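Local coordinates for protein lactate dehydrogenase, adjacent gene encodes predicted malate dehydrogenase (Cryptosporidium parvum, PDB 4ND2) that probably catalyses the NAD-dependent interconversion of (S)-lactate and pyruvate, as a tetrameric member of the lactate/malate dehydrogenase superfamily, at residues A[96-101]-A[125-130]. Sequence-based numbering, arbitrary orientation.
Sequences GNARIL and DVMVSH. With A3D (3-acetylpyridine adenine dinucleotide), chain C.
His-130 NE2 meets two oxygens of helix 94-111: it lies 3.1 Å from Ala-98 O, where an N-H...O angle of 121° makes the hydrogen bond weak, and it is also bonded to the carboxylate of Asp-102, its stronger partner. With CG of His-130 anti to the backbone N, the imidazole extends across the gap between the helices. Ala-98 CB sits over one ring face, 4.2 Å from the centroid and off centre, a CH-pi contact, while Leu-101 CB lies at the ring edge. One turn earlier, the Met-127 chain folds back on itself (chi2 -62°), which lays its thioether against the backbone between Asn-97 and Ala-98: SD is 3.6 Å from Ala-98 N and CE 4.0 Å from Ala-98 CB. Leu-101 comes in obliquely, its CD2 packing 3.6 Å from Met-127 CB. Asn-97 meets the sulfur through CB and its carbonyl carbon; its OD1 accepts a hydrogen bond from Ile-82 N, and ND2 is hydrogen-bonded to Ser-81 OG and Asn-122 O. Ile-100 CG2 approaches N6A of the bound 3-acetylpyridine adenine dinucleotide at 3.7 Å, lining the cofactor pocket. The axes of 96-101 and 125-130 approach to 9.9 Å, roughly parallel at 30°, as expected of helices that alternate with parallel strands in a Rossmann domain: strand 116-119 lies between them in sequence, and Leu-313 of helix 293-314 touches both Ala-98 and His-130.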
ATOM      1  N   GLY A  96      -9.612  36.065  15.194  1.00 24.25           N
ATOM      2  CA  GLY A  96      -9.067  35.133  16.175  1.00 24.20           C
ATOM      3  C   GLY A  96      -7.944  34.266  15.631  1.00 23.97           C
ATOM      4  O   GLY A  96      -6.918  34.088  16.284  1.00 23.42           O
ATOM      5  N   ASN A  97      -8.126  33.728  14.430  1.00 23.63           N
ATOM      6  CA  ASN A  97      -7.125  32.825  13.857  1.00 23.49           C
ATOM      7  C   ASN A  97      -5.871  33.540  13.369  1.00 23.63           C
ATOM      8  O   ASN A  97      -4.782  32.968  13.410  1.00 23.73           O
ATOM      9  CB  ASN A  97      -7.740  31.966  12.751  1.00 23.39           C
ATOM     10  CG  ASN A  97      -8.701  30.926  13.299  1.00 23.21           C
ATOM     11  OD1 ASN A  97      -8.780  30.714  14.511  1.00 23.17           O
ATOM     12  ND2 ASN A  97      -9.433  30.272  12.412  1.00 23.08           N
ATOM     13  N   ALA A  98      -6.014  34.788  12.935  1.00 23.56           N
ATOM     14  CA  ALA A  98      -4.849  35.612  12.612  1.00 23.78           C
ATOM     15  C   ALA A  98      -3.923  35.727  13.824  1.00 24.15           C
ATOM     16  O   ALA A  98      -2.702  35.622  13.696  1.00 23.78           O
ATOM     17  CB  ALA A  98      -5.284  36.991  12.152  1.00 24.05           C
ATOM     18  N   ARG A  99      -4.518  35.933  14.997  1.00 24.51           N
ATOM     19  CA  ARG A  99      -3.767  36.035  16.246  1.00 25.12           C
ATOM     20  C   ARG A  99      -3.089  34.715  16.623  1.00 24.11           C
ATOM     21  O   ARG A  99      -1.951  34.712  17.084  1.00 23.63           O
ATOM     22  CB  ARG A  99      -4.683  36.506  17.381  1.00 26.38           C
ATOM     23  CG  ARG A  99      -5.172  37.944  17.231  1.00 27.86           C
ATOM     24  CD  ARG A  99      -4.024  38.939  17.299  1.00 29.32           C
ATOM     25  NE  ARG A  99      -3.201  38.708  18.489  1.00 31.40           N
ATOM     26  CZ  ARG A  99      -1.893  38.955  18.589  1.00 32.76           C
ATOM     27  NH1 ARG A  99      -1.199  39.452  17.568  1.00 33.17           N
ATOM     28  NH2 ARG A  99      -1.268  38.693  19.733  1.00 33.51           N
ATOM     29  N   ILE A 100      -3.781  33.599  16.420  1.00 23.32           N
ATOM     30  CA  ILE A 100      -3.175  32.285  16.647  1.00 22.92           C
ATOM     31  C   ILE A 100      -1.945  32.110  15.762  1.00 23.05           C
ATOM     32  O   ILE A 100      -0.886  31.698  16.239  1.00 22.56           O
ATOM     33  CB  ILE A 100      -4.177  31.135  16.399  1.00 22.55           C
ATOM     34  CG1 ILE A 100      -5.223  31.107  17.514  1.00 22.34           C
ATOM     35  CG2 ILE A 100      -3.456  29.791  16.329  1.00 22.58           C
ATOM     36  CD1 ILE A 100      -6.390  30.182  17.247  1.00 22.23           C
ATOM     37  N   LEU A 101      -2.083  32.440  14.480  1.00 23.37           N
ATOM     38  CA  LEU A 101      -0.986  32.267  13.523  1.00 24.17           C
ATOM     39  C   LEU A 101       0.232  33.146  13.817  1.00 24.29           C
ATOM     40  O   LEU A 101       1.351  32.769  13.472  1.00 24.19           O
ATOM     41  CB  LEU A 101      -1.473  32.468  12.080  1.00 24.52           C
ATOM     42  CG  LEU A 101      -1.945  31.194  11.365  1.00 25.01           C
ATOM     43  CD1 LEU A 101      -2.954  30.393  12.177  1.00 25.25           C
ATOM     44  CD2 LEU A 101      -2.527  31.546  10.006  1.00 25.47           C
ATOM     45  N   ASP A 125      -7.018  31.361   2.461  1.00 21.47           N
ATOM     46  CA  ASP A 125      -6.107  32.150   1.620  1.00 21.90           C
ATOM     47  C   ASP A 125      -5.519  33.350   2.358  1.00 22.33           C
ATOM     48  O   ASP A 125      -4.336  33.661   2.205  1.00 22.88           O
ATOM     49  CB  ASP A 125      -6.817  32.612   0.347  1.00 21.86           C
ATOM     50  CG  ASP A 125      -7.337  31.452  -0.473  1.00 21.65           C
ATOM     51  OD1 ASP A 125      -6.572  30.900  -1.289  1.00 21.74           O
ATOM     52  OD2 ASP A 125      -8.514  31.089  -0.288  1.00 21.90           O
ATOM     53  N   VAL A 126      -6.342  34.009   3.167  1.00 22.92           N
ATOM     54  CA  VAL A 126      -5.893  35.159   3.951  1.00 23.16           C
ATOM     55  C   VAL A 126      -4.975  34.716   5.094  1.00 22.89           C
ATOM     56  O   VAL A 126      -3.995  35.394   5.398  1.00 23.02           O
ATOM     57  CB  VAL A 126      -7.085  35.975   4.501  1.00 23.52           C
ATOM     58  CG1 VAL A 126      -6.597  37.188   5.283  1.00 23.63           C
ATOM     59  CG2 VAL A 126      -7.989  36.409   3.355  1.00 24.03           C
ATOM     60  N   MET A 127      -5.285  33.577   5.711  1.00 22.97           N
ATOM     61  CA  MET A 127      -4.435  33.027   6.771  1.00 22.99           C
ATOM     62  C   MET A 127      -3.050  32.648   6.245  1.00 22.85           C
ATOM     63  O   MET A 127      -2.048  32.890   6.917  1.00 23.07           O
ATOM     64  CB  MET A 127      -5.096  31.817   7.439  1.00 23.05           C
ATOM     65  CG  MET A 127      -6.319  32.134   8.295  1.00 23.43           C
ATOM     66  SD  MET A 127      -6.016  33.213   9.718  1.00 23.59           S
ATOM     67  CE  MET A 127      -6.355  34.828   9.021  1.00 23.88           C
ATOM     68  N   VAL A 128      -2.993  32.070   5.044  1.00 22.57           N
ATOM     69  CA  VAL A 128      -1.717  31.713   4.414  1.00 22.45           C
ATOM     70  C   VAL A 128      -0.854  32.957   4.212  1.00 22.42           C
ATOM     71  O   VAL A 128       0.328  32.967   4.560  1.00 21.70           O
ATOM     72  CB  VAL A 128      -1.910  31.025   3.042  1.00 22.54           C
ATOM     73  CG1 VAL A 128      -0.568  30.826   2.340  1.00 22.81           C
ATOM     74  CG2 VAL A 128      -2.618  29.690   3.198  1.00 22.61           C
ATOM     75  N   SER A 129      -1.461  33.991   3.631  1.00 22.89           N
ATOM     76  CA  SER A 129      -0.783  35.260   3.377  1.00 23.49           C
ATOM     77  C   SER A 129      -0.300  35.887   4.681  1.00 23.43           C
ATOM     78  O   SER A 129       0.834  36.360   4.771  1.00 23.69           O
ATOM     79  CB  SER A 129      -1.729  36.227   2.661  1.00 23.82           C
ATOM     80  OG  SER A 129      -1.056  37.416   2.295  1.00 24.94           O
ATOM     81  N   HIS A 130      -1.168  35.879   5.687  1.00 23.92           N
ATOM     82  CA  HIS A 130      -0.827  36.395   7.006  1.00 24.28           C
ATOM     83  C   HIS A 130       0.368  35.657   7.605  1.00 24.32           C
ATOM     84  O   HIS A 130       1.300  36.291   8.098  1.00 24.36           O
ATOM     85  CB  HIS A 130      -2.029  36.302   7.948  1.00 24.65           C
ATOM     86  CG  HIS A 130      -1.783  36.913   9.291  1.00 25.14           C
ATOM     87  ND1 HIS A 130      -1.573  38.264   9.465  1.00 25.69           N
ATOM     88  CD2 HIS A 130      -1.703  36.357  10.523  1.00 25.38           C
ATOM     89  CE1 HIS A 130      -1.377  38.516  10.746  1.00 25.82           C
ATOM     90  NE2 HIS A 130      -1.451  37.376  11.411  1.00 25.81           N
TER
HETATM   91  PA  A3D C 401     -10.894  21.797  16.045  1.00 18.76           P
HETATM   92  O1A A3D C 401     -11.338  20.362  16.115  1.00 18.38           O
HETATM   93  O2A A3D C 401     -11.614  22.833  16.868  1.00 18.66           O
HETATM   94  O5B A3D C 401      -9.337  21.864  16.414  1.00 19.04           O
HETATM   95  C5B A3D C 401      -8.648  23.092  16.617  1.00 19.41           C
HETATM   96  C4B A3D C 401      -7.499  22.817  17.574  1.00 19.75           C
HETATM   97  O4B A3D C 401      -6.621  23.943  17.619  1.00 20.06           O
HETATM   98  C3B A3D C 401      -7.976  22.561  19.003  1.00 20.03           C
HETATM   99  O3B A3D C 401      -7.553  21.273  19.463  1.00 20.06           O
HETATM  100  C2B A3D C 401      -7.351  23.677  19.820  1.00 20.08           C
HETATM  101  O2B A3D C 401      -6.946  23.281  21.133  1.00 20.41           O
HETATM  102  C1B A3D C 401      -6.164  24.074  18.963  1.00 20.08           C
HETATM  103  N9A A3D C 401      -5.662  25.435  19.245  1.00 19.99           N
HETATM  104  C8A A3D C 401      -6.371  26.533  19.573  1.00 19.97           C
HETATM  105  N7A A3D C 401      -5.541  27.590  19.756  1.00 20.10           N
HETATM  106  C5A A3D C 401      -4.284  27.165  19.547  1.00 20.08           C
HETATM  107  C6A A3D C 401      -2.934  27.759  19.575  1.00 20.25           C
HETATM  108  N6A A3D C 401      -2.754  29.069  19.877  1.00 20.58           N
HETATM  109  N1A A3D C 401      -1.888  26.950  19.285  1.00 20.31           N
HETATM  110  C2A A3D C 401      -2.039  25.645  18.982  1.00 20.28           C
HETATM  111  N3A A3D C 401      -3.241  25.043  18.941  1.00 19.97           N
HETATM  112  C4A A3D C 401      -4.373  25.740  19.207  1.00 19.97           C
HETATM  113  O3  A3D C 401     -10.908  22.336  14.522  1.00 18.57           O
HETATM  114  PN  A3D C 401     -10.708  21.414  13.208  1.00 18.20           P
HETATM  115  O1N A3D C 401     -12.017  20.751  12.887  1.00 17.85           O
HETATM  116  O2N A3D C 401      -9.468  20.574  13.354  1.00 17.94           O
HETATM  117  O5D A3D C 401     -10.405  22.539  12.102  1.00 17.91           O
HETATM  118  C5D A3D C 401      -9.205  23.299  12.200  1.00 18.35           C
HETATM  119  C4D A3D C 401      -9.197  24.467  11.220  1.00 18.80           C
HETATM  120  O4D A3D C 401      -9.179  23.976   9.874  1.00 19.13           O
HETATM  121  C3D A3D C 401     -10.422  25.371  11.334  1.00 18.92           C
HETATM  122  O3D A3D C 401     -10.021  26.739  11.264  1.00 18.87           O
HETATM  123  C2D A3D C 401     -11.256  25.029  10.121  1.00 19.07           C
HETATM  124  O2D A3D C 401     -12.062  26.113   9.650  1.00 19.12           O
HETATM  125  C1D A3D C 401     -10.172  24.672   9.120  1.00 19.13           C
HETATM  126  N1N A3D C 401     -10.643  23.868   7.994  1.00 19.27           N
HETATM  127  C2N A3D C 401     -10.277  24.239   6.758  1.00 19.36           C
HETATM  128  C3N A3D C 401     -10.692  23.518   5.647  1.00 19.55           C
HETATM  129  C7N A3D C 401     -10.281  23.931   4.267  1.00 19.80           C
HETATM  130  O7N A3D C 401     -10.727  23.306   3.326  1.00 20.53           O
HETATM  131  C8N A3D C 401      -9.334  25.073   4.061  1.00 19.66           C
HETATM  132  C4N A3D C 401     -11.492  22.398   5.829  1.00 19.64           C
HETATM  133  C5N A3D C 401     -11.855  22.030   7.116  1.00 19.52           C
HETATM  134  C6N A3D C 401     -11.415  22.790   8.191  1.00 19.46           C